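C2 toxin component I (Clostridium botulinum, PDB 2J3X) is the enzymatic component of the binary C2 toxin, an ADP-ribosyltransferase that modifies actin inside the target cell. Local coordinates at residues S347-K352 against I390-N395; T397-R402 against D422-Q427. The protein carries 2 engineered substitutions. One frame throughout, in Å; residues are numbered along the deposited sequence.

Contact 1 and contact 2 follow one another along the chain, since strand 389-392 leads through a short turn into strand 397-411, yet they belong to two different sheets. Contact 1 lies in the three-stranded antiparallel sheet and is almost wholly buried; contact 2 lies in the hairpin 397-411/414-426 of the five-stranded sheet and is only partly buried, with G425 and Q427 exposed. The sheets meet where L392 CD1 packs 3.7 Å from F398 CZ, and both contacts lean on strand 363-369. Aliphatic side chains and a threonine hydroxyl serve contact 1, whereas contact 2 adds a carboxylate-guanidinium pair, two phenylalanine rings and a beta bulge.

Contact 1. Residues S347-K352 against I390-N395; sequences SSTSLK and ILLNKN
I390 O is gripped twice by T349: the backbone N donates to it over 3.0 Å, and OG1 of the same T349 donates to I390 O over 2.8 Å. The hydroxyl can fold back because chi1 of 68° sets OG1 between its own backbone N and carbonyl carbon, which leaves CG2 beside the N and directed at L392. The same torsion brings T349 OG1 to 3.3 Å from I390 CB. I390 N returns a bond to T349 O, but from well above the carbonyl plane, 48° out of it. Two further bonds frame the pair S347-L392; the straighter, 2.8 Å from L392 N to S347 O, is nearly linear at 174°. Between these hydrogen-bonded pairs lies the non-hydrogen-bonded pair S348-L391, an alternation that identifies regular antiparallel pairing. S348-T349-S350 matches the STS motif of arginine-specific ADP-ribosyltransferases, while strand 389-392 continues from the E-X-E motif starting at E387; the pairing thus brings the STS strand alongside the one leading on from E-X-E, and a bond between S350 OG and E387 O joins the two motifs directly. Consistent with a pocket here, S348 O accepts from R299, and a glycerol, probably from the crystallisation liquor, bonds to S348 N and OG. S350 OG also accepts from K352 N in an ST turn. The face bearing T349, I390 and L392 is turned to strand 363-369, with L367 and L369 against it. There T349 CG2 meets L392 CD1 at 3.9 Å, the two side chains crossing at about a right angle, and L351 CD2 reaches I390 CD1 at 3.6 Å. Beyond the strand pairing a water bridges the segments, accepting from S347 OG and donating to N393 O.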
loop_
_atom_site.group_PDB
_atom_site.type_symbol
_atom_site.label_atom_id
_atom_site.label_comp_id
_atom_site.label_asym_id
_atom_site.label_seq_id
_atom_site.Cartn_x
_atom_site.Cartn_y
_atom_site.Cartn_z
ATOM N N SER A 347 5.259 -12.974 -16.200
ATOM C CA SER A 347 4.084 -12.153 -15.925
ATOM C C SER A 347 4.426 -10.680 -15.947
ATOM O O SER A 347 5.515 -10.293 -15.486
ATOM C CB SER A 347 3.380 -12.554 -14.623
ATOM O OG SER A 347 4.211 -12.409 -13.484
ATOM N N SER A 348 3.525 -9.889 -16.536
ATOM C CA SER A 348 3.721 -8.451 -16.646
ATOM C C SER A 348 3.173 -7.715 -15.419
ATOM O O SER A 348 2.093 -8.023 -14.866
ATOM C CB SER A 348 3.052 -7.901 -17.909
ATOM O OG SER A 348 1.694 -8.069 -17.739
ATOM N N THR A 349 3.938 -6.697 -15.013
ATOM C CA THR A 349 3.524 -5.773 -13.951
ATOM C C THR A 349 3.870 -4.411 -14.495
ATOM O O THR A 349 4.559 -4.307 -15.517
ATOM C CB THR A 349 4.362 -5.995 -12.631
ATOM O OG1 THR A 349 5.731 -5.591 -12.867
ATOM C CG2 THR A 349 4.321 -7.457 -12.170
ATOM N N SER A 350 3.334 -3.368 -13.879
ATOM C CA SER A 350 3.695 -1.999 -14.283
ATOM C C SER A 350 4.044 -1.183 -13.070
ATOM O O SER A 350 3.491 -1.415 -11.973
ATOM C CB SER A 350 2.489 -1.329 -14.976
ATOM O OG SER A 350 2.823 0.019 -15.333
ATOM N N LEU A 351 4.925 -0.175 -13.220
ATOM C CA LEU A 351 5.020 0.753 -12.098
ATOM C C LEU A 351 3.803 1.645 -11.888
ATOM O O LEU A 351 3.664 2.299 -10.833
ATOM C CB LEU A 351 6.336 1.622 -12.229
ATOM C CG LEU A 351 7.669 0.881 -12.106
ATOM C CD1 LEU A 351 8.788 1.948 -12.006
ATOM C CD2 LEU A 351 7.742 -0.007 -10.825
ATOM N N LYS A 352 2.912 1.714 -12.896
ATOM C CA LYS A 352 1.678 2.442 -12.753
ATOM C C LYS A 352 0.582 1.565 -12.152
ATOM O O LYS A 352 0.328 0.470 -12.696
ATOM C CB LYS A 352 1.205 2.986 -14.114
ATOM C CG LYS A 352 2.088 4.081 -14.668
ATOM C CD LYS A 352 1.394 4.770 -15.847
ATOM C CE LYS A 352 1.564 3.961 -17.051
ATOM N NZ LYS A 352 1.344 4.774 -18.334
ATOM N N ILE A 390 7.368 -3.981 -15.915
ATOM C CA ILE A 390 8.428 -4.831 -15.401
ATOM C C ILE A 390 7.966 -6.268 -15.678
ATOM O O ILE A 390 6.925 -6.708 -15.161
ATOM C CB ILE A 390 8.680 -4.610 -13.885
ATOM C CG1 ILE A 390 9.413 -3.251 -13.669
ATOM C CG2 ILE A 390 9.634 -5.698 -13.376
ATOM C CD1 ILE A 390 9.485 -2.802 -12.166
ATOM N N LEU A 391 8.764 -6.996 -16.448
ATOM C CA LEU A 391 8.448 -8.390 -16.770
ATOM C C LEU A 391 9.118 -9.314 -15.764
ATOM O O LEU A 391 10.354 -9.262 -15.597
ATOM C CB LEU A 391 8.899 -8.717 -18.213
ATOM C CG LEU A 391 8.666 -10.185 -18.616
ATOM C CD1 LEU A 391 7.201 -10.352 -18.723
ATOM C CD2 LEU A 391 9.327 -10.465 -19.985
ATOM N N LEU A 392 8.325 -10.161 -15.113
ATOM C CA LEU A 392 8.905 -11.073 -14.110
ATOM C C LEU A 392 9.170 -12.448 -14.703
ATOM O O LEU A 392 8.387 -12.920 -15.555
ATOM C CB LEU A 392 7.931 -11.244 -12.915
ATOM C CG LEU A 392 7.478 -9.959 -12.219
ATOM C CD1 LEU A 392 6.627 -10.316 -10.996
ATOM C CD2 LEU A 392 8.683 -9.182 -11.741
ATOM N N ASN A 393 10.196 -13.110 -14.169
ATOM C CA ASN A 393 10.528 -14.467 -14.586
ATOM C C ASN A 393 9.345 -15.419 -14.356
ATOM O O ASN A 393 8.466 -15.184 -13.461
ATOM C CB ASN A 393 11.759 -14.941 -13.843
ATOM C CG ASN A 393 12.395 -16.143 -14.490
ATOM O OD1 ASN A 393 12.243 -16.351 -15.707
ATOM N ND2 ASN A 393 13.139 -16.926 -13.691
ATOM N N LYS A 394 9.280 -16.451 -15.207
ATOM C CA LYS A 394 8.247 -17.505 -15.049
ATOM C C LYS A 394 8.386 -18.128 -13.638
ATOM O O LYS A 394 9.472 -18.110 -13.044
ATOM C CB LYS A 394 8.448 -18.571 -16.144
ATOM C CG LYS A 394 9.820 -19.282 -16.031
ATOM C CD LYS A 394 10.253 -20.185 -17.234
ATOM C CE LYS A 394 11.658 -20.775 -16.877
ATOM N NZ LYS A 394 11.496 -21.786 -15.820
ATOM N N ASN A 395 7.292 -18.687 -13.135
ATOM C CA ASN A 395 7.289 -19.292 -11.804
ATOM C C ASN A 395 7.499 -18.270 -10.671
ATOM O O ASN A 395 8.004 -18.641 -9.631
ATOM C CB ASN A 395 8.367 -20.391 -11.701
ATOM C CG ASN A 395 8.112 -21.556 -12.638
ATOM O OD1 ASN A 395 7.026 -22.084 -12.658
ATOM N ND2 ASN A 395 9.133 -21.975 -13.398
HETATM O O HOH W 1 5.821 -14.836 -13.540
#

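Contact 2. Residues T397-R402 against D422-Q427; sequences TFKIFR and DAEGIQ
At D422, OD2 is held side-on by R402, whose NE and NH2 each donate to OD2 of D422 over 2.9 Å. The planes of guanidinium and carboxylate lie 16° apart, and a bend at chi3 (69°) turns the otherwise extended arginine edge-on to that oxygen. D422 O faces both F401 and R402, a classic beta bulge: F401 N bonds firmly, R402 N only weakly. D422 CB sits over one face of the F401 ring, 3.8 Å from its centroid, a CH-pi contact toward the rim. A423 points the other way, its CB 3.9 Å from F398 CB. E424 exchanges two backbone bonds with K399, the shorter being 2.8 Å from K399 N to E424 O. G425 stands opposite F398, with F398 CD1 3.7 Å from G425 N. I426 N donates to T397 O, while I426 CG1 packs 3.8 Å from T397 CG2. Flanked by R402 and by R366, which pairs with its OD1, D422 probably stays ionised; further N-H groups of R402 bond to T142 O and E108 O and so tie the hairpin to the N-terminal half of the chain.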
loop_
_atom_site.group_PDB
_atom_site.type_symbol
_atom_site.label_atom_id
_atom_site.label_comp_id
_atom_site.label_asym_id
_atom_site.label_seq_id
_atom_site.Cartn_x
_atom_site.Cartn_y
_atom_site.Cartn_z
ATOM N N THR A 397 6.314 -16.628 -7.603
ATOM C CA THR A 397 5.255 -16.935 -6.693
ATOM C C THR A 397 5.237 -15.861 -5.620
ATOM O O THR A 397 6.299 -15.364 -5.222
ATOM C CB THR A 397 5.540 -18.326 -6.050
ATOM O OG1 THR A 397 5.724 -19.293 -7.131
ATOM C CG2 THR A 397 4.458 -18.764 -5.134
ATOM N N PHE A 398 4.047 -15.534 -5.152
ATOM C CA PHE A 398 3.828 -14.472 -4.157
ATOM C C PHE A 398 2.907 -14.978 -3.032
ATOM O O PHE A 398 2.117 -15.893 -3.229
ATOM C CB PHE A 398 3.176 -13.225 -4.800
ATOM C CG PHE A 398 4.087 -12.504 -5.730
ATOM C CD1 PHE A 398 5.000 -11.541 -5.232
ATOM C CD2 PHE A 398 4.085 -12.817 -7.103
ATOM C CE1 PHE A 398 5.875 -10.840 -6.108
ATOM C CE2 PHE A 398 4.992 -12.178 -7.964
ATOM C CZ PHE A 398 5.872 -11.203 -7.488
ATOM N N LYS A 399 3.054 -14.410 -1.848
ATOM C CA LYS A 399 2.189 -14.712 -0.728
ATOM C C LYS A 399 1.497 -13.403 -0.363
ATOM O O LYS A 399 2.162 -12.389 -0.176
ATOM C CB LYS A 399 3.017 -15.198 0.487
ATOM C CG LYS A 399 2.138 -15.548 1.669
ATOM C CD LYS A 399 2.942 -16.503 2.648
ATOM C CE LYS A 399 2.396 -16.455 4.073
ATOM N NZ LYS A 399 1.294 -17.445 4.379
ATOM N N ILE A 400 0.153 -13.403 -0.338
ATOM C CA ILE A 400 -0.611 -12.272 0.093
ATOM C C ILE A 400 -0.512 -12.094 1.573
ATOM O O ILE A 400 -0.739 -13.045 2.328
ATOM C CB ILE A 400 -2.134 -12.509 -0.248
ATOM C CG1 ILE A 400 -2.199 -12.714 -1.785
ATOM C CG2 ILE A 400 -2.978 -11.353 0.219
ATOM C CD1 ILE A 400 -3.657 -13.140 -2.301
ATOM N N PHE A 401 -0.175 -10.878 1.983
ATOM C CA PHE A 401 -0.118 -10.624 3.420
ATOM C C PHE A 401 -1.084 -9.563 3.901
ATOM O O PHE A 401 -1.245 -9.391 5.123
ATOM C CB PHE A 401 1.366 -10.385 3.845
ATOM C CG PHE A 401 1.933 -9.090 3.341
ATOM C CD1 PHE A 401 1.676 -7.852 4.062
ATOM C CD2 PHE A 401 2.690 -9.058 2.155
ATOM C CE1 PHE A 401 2.198 -6.614 3.561
ATOM C CE2 PHE A 401 3.208 -7.800 1.654
ATOM C CZ PHE A 401 2.939 -6.610 2.340
ATOM N N ARG A 402 -1.770 -8.844 3.002
ATOM C CA ARG A 402 -2.835 -7.945 3.454
ATOM C C ARG A 402 -3.655 -7.570 2.232
ATOM O O ARG A 402 -3.134 -7.528 1.113
ATOM C CB ARG A 402 -2.211 -6.662 4.045
ATOM C CG ARG A 402 -3.246 -5.697 4.641
ATOM C CD ARG A 402 -2.516 -4.471 5.296
ATOM N NE ARG A 402 -1.886 -3.636 4.252
ATOM C CZ ARG A 402 -1.618 -2.322 4.364
ATOM N NH1 ARG A 402 -1.850 -1.672 5.517
ATOM N NH2 ARG A 402 -1.145 -1.657 3.297
ATOM N N ASP A 422 -1.703 -6.713 -1.106
ATOM C CA ASP A 422 -0.266 -6.636 -0.845
ATOM C C ASP A 422 0.293 -8.048 -0.840
ATOM O O ASP A 422 -0.179 -8.919 -0.098
ATOM C CB ASP A 422 -0.026 -6.040 0.575
ATOM C CG ASP A 422 -0.181 -4.529 0.608
ATOM O OD1 ASP A 422 0.198 -3.886 -0.391
ATOM O OD2 ASP A 422 -0.598 -3.985 1.644
ATOM N N ALA A 423 1.339 -8.274 -1.624
ATOM C CA ALA A 423 1.953 -9.585 -1.665
ATOM C C ALA A 423 3.469 -9.458 -1.770
ATOM O O ALA A 423 3.989 -8.499 -2.340
ATOM C CB ALA A 423 1.427 -10.414 -2.794
ATOM N N GLU A 424 4.133 -10.474 -1.244
ATOM C CA GLU A 424 5.641 -10.501 -1.210
ATOM C C GLU A 424 6.110 -11.772 -1.904
ATOM O O GLU A 424 5.346 -12.761 -1.997
ATOM C CB GLU A 424 6.116 -10.511 0.252
ATOM C CG GLU A 424 5.692 -11.850 0.990
ATOM C CD GLU A 424 6.065 -11.937 2.459
ATOM O OE1 GLU A 424 6.647 -10.962 3.041
ATOM O OE2 GLU A 424 5.726 -13.024 3.007
ATOM N N GLY A 425 7.339 -11.760 -2.402
ATOM C CA GLY A 425 7.911 -12.903 -3.146
ATOM C C GLY A 425 8.281 -14.039 -2.224
ATOM O O GLY A 425 8.803 -13.802 -1.129
ATOM N N ILE A 426 7.958 -15.268 -2.631
ATOM C CA ILE A 426 8.373 -16.445 -1.859
ATOM C C ILE A 426 8.918 -17.486 -2.841
ATOM O O ILE A 426 8.807 -17.250 -4.045
ATOM C CB ILE A 426 7.209 -17.041 -1.060
ATOM C CG1 ILE A 426 6.064 -17.393 -1.994
ATOM C CG2 ILE A 426 6.736 -16.074 -0.012
ATOM C CD1 ILE A 426 4.996 -18.289 -1.260
ATOM N N GLN A 427 9.500 -18.594 -2.350
ATOM C CA GLN A 427 10.107 -19.600 -3.242
ATOM C C GLN A 427 9.166 -20.026 -4.355
ATOM O O GLN A 427 8.005 -20.354 -4.098
ATOM C CB GLN A 427 10.596 -20.860 -2.513
ATOM C CG GLN A 427 11.252 -21.858 -3.487
ATOM C CD GLN A 427 11.378 -23.287 -2.970
ATOM O OE1 GLN A 427 12.122 -23.561 -2.024
ATOM N NE2 GLN A 427 10.700 -24.217 -3.639
HETATM O O HOH W 2 8.951 -16.984 -6.681
#